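Local structure of tRNA (guanine-N(1)-)-methyltransferase (Corynebacterium diphtheriae, 7KFF) at residues G232-P237 / E276-L281; R187-G192 / L204-A209; D65-P68 / G74-M77. The protein catalyses methylation of guanine N1 in tRNA, probably using S-adenosylmethionine as methyl donor, and belongs to the knotted SPOUT class of methyltransferases. One frame throughout, in Å; residues are numbered along the deposited sequence.

Overall arrangement
The contacts follow one another along the chain in the order 3, 2, 1, and each touches the second subunit of the dimer. Contact 2 lies at the core, its centre about 4 Å from that of the chain, and binds the adenine of one S-adenosyl-L-homocysteine. Contact 3 is about 24 Å from contact 2 between centres, but the M77 side chain comes within about 7 Å of that same ligand. Contact 1, about 22 Å from contact 2 and 41 Å from contact 3 between centres, borders the other ligand. Each ligand site spans the dimer, with bonds from I191, Y194 and P141 of one subunit and S228 and D227 of the other.

Contact 1 of 3, residues G232-P237 / E276-L281; sequences GLLEGP and EVRPEL. With SAH (S-adenosyl-L-homocysteine), chain C.
L234 packs against V277 and R278 in a small apolar contact near the surface of the chain, at the dimer interface, where the loop preceding strand 244-245 passes the end of helix 259-277 and the start of the next helix. The methyl CD1 of L234 does the touching, lying 3.8 Å from CG of R278 and 4.1 Å from CB of V277. The leucine crosses both side chains at about a right angle, and its CG stands beside the backbone N (chi1 -56°), which sends the branch toward the helix end. L234 also packs on P143, and V277 on G145, of the second subunit. At the start of the loop segment, CD1 of L281 rests 4.0 Å from the carbonyl O of G232. The same methyl lies over the centre of the R278 guanidinium.

R278, the first residue to leave helical geometry, folds back through bends at chi2 and chi3. Its NE donates to OE2 of E280 at 2.8 Å in a nearly straight salt-bridge bond (171°), in the guanidinium plane and on the syn side of the carboxylate, somewhat out of the carboxylate plane. NH1 pairs with D193 of the second subunit. The loop is also tied to helix 259-277, since L234 N and O bond to T274 and S270. CG of E235 lies 3.4 Å from OXT of S-adenosyl-L-homocysteine.

No hydrogen bond joins the segments, which meet by van der Waals contact, one of them a methyl on a carbonyl oxygen. The arginine contributes its aliphatic stem to the leucine while two carboxylates, one from each subunit, hold its charged end, coupling this patch to the dimer interface.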
loop_
_atom_site.group_PDB
_atom_site.type_symbol
_atom_site.label_atom_id
_atom_site.label_comp_id
_atom_site.label_asym_id
_atom_site.label_seq_id
_atom_site.Cartn_x
_atom_site.Cartn_y
_atom_site.Cartn_z
ATOM N N GLY A 232 16.298 9.389 -6.795
ATOM C CA GLY A 232 16.765 8.049 -6.528
ATOM C C GLY A 232 17.059 7.752 -5.078
ATOM O O GLY A 232 17.386 6.602 -4.754
ATOM N N LEU A 233 16.922 8.736 -4.192
ATOM C CA LEU A 233 17.275 8.589 -2.792
ATOM C C LEU A 233 16.043 8.767 -1.915
ATOM O O LEU A 233 15.055 9.401 -2.304
ATOM C CB LEU A 233 18.302 9.652 -2.380
ATOM C CG LEU A 233 19.647 9.634 -3.099
ATOM C CD1 LEU A 233 20.510 10.797 -2.613
ATOM C CD2 LEU A 233 20.354 8.314 -2.909
ATOM N N LEU A 234 16.131 8.211 -0.710
ATOM C CA LEU A 234 15.122 8.438 0.316
ATOM C C LEU A 234 15.321 9.806 0.961
ATOM O O LEU A 234 16.444 10.283 1.085
ATOM C CB LEU A 234 15.238 7.376 1.409
ATOM C CG LEU A 234 15.155 5.932 0.947
ATOM C CD1 LEU A 234 15.313 5.002 2.165
ATOM C CD2 LEU A 234 13.867 5.664 0.208
ATOM N N GLU A 235 14.225 10.433 1.388
ATOM C CA GLU A 235 14.355 11.692 2.107
ATOM C C GLU A 235 14.911 11.454 3.507
ATOM O O GLU A 235 14.628 10.440 4.149
ATOM C CB GLU A 235 13.004 12.402 2.225
ATOM C CG GLU A 235 12.568 13.162 0.971
ATOM C CD GLU A 235 13.336 14.461 0.738
ATOM O OE1 GLU A 235 13.565 14.804 -0.444
ATOM O OE2 GLU A 235 13.693 15.145 1.730
ATOM N N GLY A 236 15.707 12.407 3.982
ATOM C CA GLY A 236 16.220 12.378 5.335
ATOM C C GLY A 236 15.211 12.906 6.346
ATOM O O GLY A 236 14.053 13.237 6.033
ATOM N N PRO A 237 15.653 12.977 7.596
ATOM C CA PRO A 237 14.763 13.420 8.678
ATOM C C PRO A 237 14.446 14.905 8.613
ATOM O O PRO A 237 15.189 15.710 8.039
ATOM C CB PRO A 237 15.551 13.100 9.948
ATOM C CG PRO A 237 16.977 13.114 9.500
ATOM C CD PRO A 237 16.977 12.572 8.104
ATOM N N GLU A 276 21.338 3.320 5.044
ATOM C CA GLU A 276 20.867 2.531 6.181
ATOM C C GLU A 276 19.784 1.545 5.777
ATOM O O GLU A 276 19.761 0.396 6.246
ATOM C CB GLU A 276 20.278 3.457 7.250
ATOM C CG GLU A 276 21.277 4.317 7.977
ATOM C CD GLU A 276 20.625 5.383 8.850
ATOM O OE1 GLU A 276 19.427 5.724 8.646
ATOM O OE2 GLU A 276 21.325 5.882 9.752
ATOM N N VAL A 277 18.844 1.996 4.953
ATOM C CA VAL A 277 17.592 1.297 4.753
ATOM C C VAL A 277 17.483 0.641 3.384
ATOM O O VAL A 277 16.855 -0.416 3.266
ATOM C CB VAL A 277 16.437 2.306 4.974
ATOM C CG1 VAL A 277 15.109 1.654 4.764
ATOM C CG2 VAL A 277 16.517 2.956 6.369
ATOM N N ARG A 278 18.065 1.245 2.349
ATOM C CA ARG A 278 17.946 0.758 0.971
ATOM C C ARG A 278 19.293 0.882 0.275
ATOM O O ARG A 278 19.422 1.543 -0.765
ATOM C CB ARG A 278 16.879 1.559 0.221
ATOM C CG ARG A 278 15.481 1.492 0.785
ATOM C CD ARG A 278 14.843 0.153 0.519
ATOM N NE ARG A 278 14.651 -0.111 -0.900
ATOM C CZ ARG A 278 13.664 0.388 -1.637
ATOM N NH1 ARG A 278 12.767 1.198 -1.103
ATOM N NH2 ARG A 278 13.560 0.086 -2.915
ATOM N N PRO A 279 20.319 0.222 0.808
ATOM C CA PRO A 279 21.659 0.397 0.227
ATOM C C PRO A 279 21.758 -0.045 -1.223
ATOM O O PRO A 279 22.579 0.499 -1.969
ATOM C CB PRO A 279 22.569 -0.429 1.155
ATOM C CG PRO A 279 21.623 -1.421 1.810
ATOM C CD PRO A 279 20.326 -0.670 1.981
ATOM N N GLU A 280 20.922 -0.990 -1.657
ATOM C CA GLU A 280 20.944 -1.397 -3.057
ATOM C C GLU A 280 20.563 -0.261 -4.000
ATOM O O GLU A 280 20.949 -0.286 -5.172
ATOM C CB GLU A 280 20.044 -2.617 -3.266
ATOM C CG GLU A 280 18.539 -2.322 -3.298
ATOM C CD GLU A 280 17.889 -2.058 -1.935
ATOM O OE1 GLU A 280 18.555 -2.137 -0.879
ATOM O OE2 GLU A 280 16.679 -1.779 -1.945
ATOM N N LEU A 281 19.817 0.742 -3.529
ATOM C CA LEU A 281 19.520 1.869 -4.404
ATOM C C LEU A 281 20.776 2.652 -4.753
ATOM O O LEU A 281 20.850 3.244 -5.834
ATOM C CB LEU A 281 18.480 2.795 -3.777
ATOM C CG LEU A 281 17.075 2.216 -3.614
ATOM C CD1 LEU A 281 16.138 3.242 -2.993
ATOM C CD2 LEU A 281 16.515 1.726 -4.938
HETATM N N SAH C . 8.437 14.787 1.853
HETATM C CA SAH C . 8.158 13.417 2.234
HETATM C CB SAH C . 6.669 13.211 2.061
HETATM C CG SAH C . 5.914 12.842 3.325
HETATM S SD SAH C . 4.371 12.196 2.710
HETATM C C SAH C . 8.882 12.377 1.397
HETATM O O SAH C . 8.687 12.287 0.187
HETATM O OXT SAH C . 9.659 11.584 1.928
HETATM C "C5'" SAH C . 3.418 12.390 4.210
HETATM C "C4'" SAH C . 3.253 11.118 5.016
HETATM O "O4'" SAH C . 2.561 10.120 4.268
HETATM C "C3'" SAH C . 4.531 10.424 5.511
HETATM O "O3'" SAH C . 5.083 11.082 6.594
HETATM C "C2'" SAH C . 3.993 9.025 5.813
HETATM O "O2'" SAH C . 3.287 9.000 7.029
HETATM C "C1'" SAH C . 3.006 8.839 4.681
HETATM N N9 SAH C . 3.602 8.171 3.511
HETATM C C8 SAH C . 3.857 8.718 2.273
HETATM N N7 SAH C . 4.331 7.760 1.454
HETATM C C5 SAH C . 4.402 6.603 2.169
HETATM C C6 SAH C . 4.816 5.317 1.849
HETATM N N6 SAH C . 5.292 4.959 0.639
HETATM N N1 SAH C . 4.749 4.350 2.826
HETATM C C2 SAH C . 4.267 4.656 4.077
HETATM N N3 SAH C . 3.847 5.910 4.400
HETATM C C4 SAH C . 3.924 6.854 3.453
#

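Contact 2 of 3, residues R187-G192 / L204-A209; sequences REVSIG and LVIAEA. With SAH (S-adenosyl-L-homocysteine), chain B.
V189, near the end of strand 185-190, and I191, just after it, point at segment 204-209 of helix 200-211 and meet I206 and V205 there. Two of these pairs approach tip to tip: CG1 of V189 faces CD1 of I206 at 3.9 Å, and CD1 of I191 faces CG2 of V205 at 3.9 Å. Between them, CG2 of I191 lies 4.2 Å from CG1 of I206, so the isoleucine of the loop touches two successive helix residues. Its CG1 occupies the position between backbone N and carbonyl carbon (chi1 65°), which leaves CG2 beside the backbone N and lets both branches face the helix. All four side chains are buried and no hydrogen bond crosses between the segments.

The backbone behind this apolar layer serves the ligand. I191 N donates to the adenine N1 of S-adenosyl-L-homocysteine at 3.1 Å along a fairly straight path (166°), and adenine N6 gives a weak bond to G192 O at 3.0 Å. S190, whose side chain turns away from the helix, accepts from G192 N at its OG (3.1 Å) in an ST turn, consistent with a fixed loop shape beside the purine. Binding of adenine by the backbone of a loop after a parallel strand is consistent with the knotted cofactor pocket of SPOUT methyltransferases.

The strand is an inner one of the parallel sheet: R187 and V189 exchange backbone bonds with strand 137-141 and its continuation at T142, and S190 bonds to A146. I206 also touches L139 of strand 137-141 and W156 of helix 150-156. V205 also packs on Y194 of the second subunit, and E208, farther along helix 200-211, accepts at OE1 from I197 N and G198 N of that subunit.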
loop_
_atom_site.group_PDB
_atom_site.type_symbol
_atom_site.label_atom_id
_atom_site.label_comp_id
_atom_site.label_asym_id
_atom_site.label_seq_id
_atom_site.Cartn_x
_atom_site.Cartn_y
_atom_site.Cartn_z
ATOM N N ARG A 187 -4.483 -2.601 -16.666
ATOM C CA ARG A 187 -3.251 -2.794 -15.916
ATOM C C ARG A 187 -3.561 -3.543 -14.627
ATOM O O ARG A 187 -4.351 -3.080 -13.801
ATOM C CB ARG A 187 -2.595 -1.444 -15.613
ATOM C CG ARG A 187 -1.525 -1.505 -14.561
ATOM C CD ARG A 187 -0.200 -2.234 -14.986
ATOM N NE ARG A 187 0.682 -2.215 -13.825
ATOM C CZ ARG A 187 1.476 -1.204 -13.494
ATOM N NH1 ARG A 187 2.140 -1.208 -12.356
ATOM N NH2 ARG A 187 1.614 -0.193 -14.326
ATOM N N GLU A 188 -2.918 -4.677 -14.437
ATOM C CA GLU A 188 -2.872 -5.369 -13.154
ATOM C C GLU A 188 -1.727 -4.782 -12.343
ATOM O O GLU A 188 -0.634 -4.579 -12.874
ATOM C CB GLU A 188 -2.641 -6.866 -13.375
ATOM C CG GLU A 188 -3.876 -7.588 -13.956
ATOM C CD GLU A 188 -3.593 -9.004 -14.415
ATOM O OE1 GLU A 188 -2.739 -9.193 -15.308
ATOM O OE2 GLU A 188 -4.232 -9.938 -13.899
ATOM N N VAL A 189 -1.993 -4.451 -11.078
ATOM C CA VAL A 189 -1.045 -3.656 -10.304
ATOM C C VAL A 189 -0.973 -4.158 -8.867
ATOM O O VAL A 189 -2.001 -4.287 -8.190
ATOM C CB VAL A 189 -1.395 -2.152 -10.359
ATOM C CG1 VAL A 189 -2.851 -1.880 -10.023
ATOM C CG2 VAL A 189 -0.476 -1.337 -9.463
ATOM N N SER A 190 0.241 -4.422 -8.405
ATOM C CA SER A 190 0.485 -4.759 -7.015
ATOM C C SER A 190 1.015 -3.538 -6.274
ATOM O O SER A 190 1.895 -2.833 -6.777
ATOM C CB SER A 190 1.540 -5.854 -6.906
ATOM O OG SER A 190 1.797 -6.053 -5.524
ATOM N N ILE A 191 0.523 -3.307 -5.054
ATOM C CA ILE A 191 1.081 -2.209 -4.258
ATOM C C ILE A 191 2.319 -2.612 -3.455
ATOM O O ILE A 191 2.975 -1.740 -2.863
ATOM C CB ILE A 191 0.032 -1.463 -3.399
ATOM C CG1 ILE A 191 -0.569 -2.385 -2.324
ATOM C CG2 ILE A 191 -1.019 -0.839 -4.296
ATOM C CD1 ILE A 191 -1.240 -1.628 -1.199
ATOM N N GLY A 192 2.676 -3.892 -3.442
ATOM C CA GLY A 192 3.871 -4.333 -2.747
ATOM C C GLY A 192 3.868 -5.829 -2.569
ATOM O O GLY A 192 2.866 -6.508 -2.831
ATOM N N LEU A 204 -7.383 2.891 -2.387
ATOM C CA LEU A 204 -7.089 4.072 -1.584
ATOM C C LEU A 204 -5.627 4.497 -1.720
ATOM O O LEU A 204 -5.327 5.695 -1.799
ATOM C CB LEU A 204 -7.431 3.795 -0.117
ATOM C CG LEU A 204 -8.897 3.473 0.218
ATOM C CD1 LEU A 204 -9.033 3.212 1.697
ATOM C CD2 LEU A 204 -9.804 4.588 -0.229
ATOM N N VAL A 205 -4.706 3.521 -1.750
ATOM C CA VAL A 205 -3.284 3.807 -1.908
ATOM C C VAL A 205 -3.022 4.490 -3.238
ATOM O O VAL A 205 -2.376 5.546 -3.307
ATOM C CB VAL A 205 -2.467 2.516 -1.770
ATOM C CG1 VAL A 205 -1.046 2.732 -2.257
ATOM C CG2 VAL A 205 -2.479 2.007 -0.331
ATOM N N ILE A 206 -3.494 3.884 -4.320
ATOM C CA ILE A 206 -3.230 4.416 -5.654
ATOM C C ILE A 206 -3.882 5.784 -5.817
ATOM O O ILE A 206 -3.285 6.719 -6.372
ATOM C CB ILE A 206 -3.691 3.408 -6.719
ATOM C CG1 ILE A 206 -2.820 2.145 -6.679
ATOM C CG2 ILE A 206 -3.654 4.044 -8.090
ATOM C CD1 ILE A 206 -3.414 0.947 -7.419
ATOM N N ALA A 207 -5.101 5.930 -5.306
ATOM C CA ALA A 207 -5.788 7.211 -5.401
ATOM C C ALA A 207 -5.011 8.321 -4.708
ATOM O O ALA A 207 -4.905 9.427 -5.249
ATOM C CB ALA A 207 -7.209 7.089 -4.865
ATOM N N GLU A 208 -4.480 8.059 -3.513
ATOM C CA GLU A 208 -3.697 9.095 -2.844
ATOM C C GLU A 208 -2.501 9.504 -3.694
ATOM O O GLU A 208 -2.228 10.699 -3.872
ATOM C CB GLU A 208 -3.206 8.625 -1.472
ATOM C CG GLU A 208 -4.242 8.620 -0.389
ATOM C CD GLU A 208 -3.693 8.883 1.005
ATOM O OE1 GLU A 208 -2.449 8.990 1.198
ATOM O OE2 GLU A 208 -4.533 8.974 1.917
ATOM N N ALA A 209 -1.752 8.522 -4.193
ATOM C CA ALA A 209 -0.516 8.802 -4.910
ATOM C C ALA A 209 -0.767 9.504 -6.232
ATOM O O ALA A 209 0.049 10.326 -6.664
ATOM C CB ALA A 209 0.263 7.514 -5.121
HETATM N N SAH B . -4.431 -16.165 -3.514
HETATM C CA SAH B . -4.099 -14.813 -3.916
HETATM C CB SAH B . -4.698 -13.889 -2.879
HETATM C CG SAH B . -5.729 -12.906 -3.402
HETATM S SD SAH B . -5.838 -11.691 -2.102
HETATM C C SAH B . -2.608 -14.534 -3.998
HETATM O O SAH B . -1.890 -14.624 -3.004
HETATM O OXT SAH B . -2.099 -14.183 -5.062
HETATM C "C5'" SAH B . -7.430 -11.010 -2.547
HETATM C "C4'" SAH B . -7.361 -9.705 -3.313
HETATM O "O4'" SAH B . -6.728 -8.687 -2.540
HETATM C "C3'" SAH B . -6.606 -9.711 -4.651
HETATM O "O3'" SAH B . -7.347 -10.303 -5.655
HETATM C "C2'" SAH B . -6.349 -8.215 -4.836
HETATM O "O2'" SAH B . -7.506 -7.550 -5.280
HETATM C "C1'" SAH B . -6.067 -7.786 -3.412
HETATM N N9 SAH B . -4.629 -7.817 -3.084
HETATM C C8 SAH B . -3.985 -8.674 -2.219
HETATM N N7 SAH B . -2.689 -8.325 -2.135
HETATM C C5 SAH B . -2.491 -7.260 -2.961
HETATM C C6 SAH B . -1.373 -6.502 -3.277
HETATM N N6 SAH B . -0.142 -6.730 -2.774
HETATM N N1 SAH B . -1.523 -5.460 -4.164
HETATM C C2 SAH B . -2.754 -5.176 -4.704
HETATM N N3 SAH B . -3.862 -5.905 -4.394
HETATM C C4 SAH B . -3.713 -6.926 -3.540
#

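Contact 3 of 3, residues D65-P68 / G74-M77; sequences DDSP and GMVM
D66 and V76 form the hydrogen-bonded pair of a short antiparallel hairpin, and each satisfies both polar backbone atoms of the other. V76 N donates to D66 O at 2.8 Å, almost straight (171°) and in the carbonyl plane. The return bond, D66 N to V76 O at 2.9 Å, is more bent (148°), its donor tilted from that plane. V76 O also receives a CA-H...O contact from D65, whose CA lies 3.2 Å away, next to the non-hydrogen-bonded pair D65 and M77.

Beyond the strand, S67 N turns to the side chain before it, meeting D66 OD1 at 2.8 Å from above the carboxylate plane. S67 O is taken by T240 OG1 of the second subunit, while D66 OD2 has K241 of that subunit as a long, weak ion partner. On the other strand the outward backbone groups of M75 and M77 bond to the loop at E170, G171 and D173.

The side chains add close packing around these bonds. M75, a selenomethionine, is bent at chi2 and chi3 (chi3 -86°) and curls back across the first strand: SE stands 3.7 Å from S67 N, and its methyl CE is 3.1 Å from D65 OD2. P68 CB touches V76 CG2 at 3.8 Å, and V76 also packs on S238 of the second subunit.

With just two backbone bonds across it, the hairpin has partners both in the loop at E170-D173 and on the second subunit. The polar backbone atoms of D66 and V76 are all bonded across the strands, D66 OD1 takes S67 N, and a CA-H...O contact from M75 CA to D66 O adds to the strand pairing.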
loop_
_atom_site.group_PDB
_atom_site.type_symbol
_atom_site.label_atom_id
_atom_site.label_comp_id
_atom_site.label_asym_id
_atom_site.label_seq_id
_atom_site.Cartn_x
_atom_site.Cartn_y
_atom_site.Cartn_z
ATOM N N ASP A 65 -19.356 -14.920 -6.478
ATOM C CA ASP A 65 -18.187 -15.787 -6.437
ATOM C C ASP A 65 -18.619 -17.243 -6.500
ATOM O O ASP A 65 -19.774 -17.581 -6.227
ATOM C CB ASP A 65 -17.332 -15.549 -5.185
ATOM C CG ASP A 65 -18.110 -15.728 -3.901
ATOM O OD1 ASP A 65 -18.835 -14.789 -3.512
ATOM O OD2 ASP A 65 -18.005 -16.799 -3.289
ATOM N N ASP A 66 -17.675 -18.104 -6.871
ATOM C CA ASP A 66 -17.946 -19.521 -7.090
ATOM C C ASP A 66 -16.634 -20.289 -6.962
ATOM O O ASP A 66 -15.547 -19.708 -6.958
ATOM C CB ASP A 66 -18.624 -19.693 -8.463
ATOM C CG ASP A 66 -19.362 -21.008 -8.637
ATOM O OD1 ASP A 66 -19.446 -21.828 -7.695
ATOM O OD2 ASP A 66 -19.886 -21.185 -9.756
ATOM N N SER A 67 -16.750 -21.611 -6.851
ATOM C CA SER A 67 -15.579 -22.443 -6.639
ATOM C C SER A 67 -14.639 -22.412 -7.840
ATOM O O SER A 67 -15.079 -22.292 -8.984
ATOM C CB SER A 67 -16.015 -23.888 -6.420
ATOM O OG SER A 67 -16.744 -24.000 -5.222
ATOM N N PRO A 68 -13.331 -22.520 -7.611
ATOM C CA PRO A 68 -12.396 -22.476 -8.737
ATOM C C PRO A 68 -12.418 -23.755 -9.556
ATOM O O PRO A 68 -12.488 -24.866 -9.016
ATOM C CB PRO A 68 -11.031 -22.311 -8.065
ATOM C CG PRO A 68 -11.206 -22.880 -6.727
ATOM C CD PRO A 68 -12.627 -22.589 -6.319
ATOM N N GLY A 74 -11.144 -21.991 -1.627
ATOM C CA GLY A 74 -11.322 -20.605 -1.954
ATOM C C GLY A 74 -12.439 -20.402 -2.945
ATOM O O GLY A 74 -13.097 -21.334 -3.419
HETATM N N MSE A 75 -12.633 -19.144 -3.272
HETATM C CA MSE A 75 -13.664 -18.734 -4.213
HETATM C C MSE A 75 -13.068 -17.747 -5.182
HETATM O O MSE A 75 -12.150 -17.016 -4.826
HETATM C CB MSE A 75 -14.823 -18.100 -3.444
HETATM C CG MSE A 75 -15.478 -19.068 -2.462
HETATM SE SE MSE A 75 -16.282 -20.653 -3.272
HETATM C CE MSE A 75 -18.052 -19.842 -3.689
ATOM N N VAL A 76 -13.605 -17.727 -6.390
ATOM C CA VAL A 76 -13.174 -16.847 -7.468
ATOM C C VAL A 76 -14.367 -16.014 -7.891
ATOM O O VAL A 76 -15.480 -16.529 -8.001
ATOM C CB VAL A 76 -12.662 -17.688 -8.658
ATOM C CG1 VAL A 76 -12.305 -16.823 -9.836
ATOM C CG2 VAL A 76 -11.480 -18.541 -8.227
HETATM N N MSE A 77 -14.146 -14.731 -8.128
HETATM C CA MSE A 77 -15.262 -13.897 -8.539
HETATM C C MSE A 77 -15.697 -14.121 -9.982
HETATM O O MSE A 77 -14.865 -14.361 -10.866
HETATM C CB MSE A 77 -14.971 -12.429 -8.334
HETATM C CG MSE A 77 -14.611 -12.051 -6.899
HETATM SE SE MSE A 77 -14.276 -10.219 -6.494
HETATM C CE MSE A 77 -15.689 -9.786 -5.263
#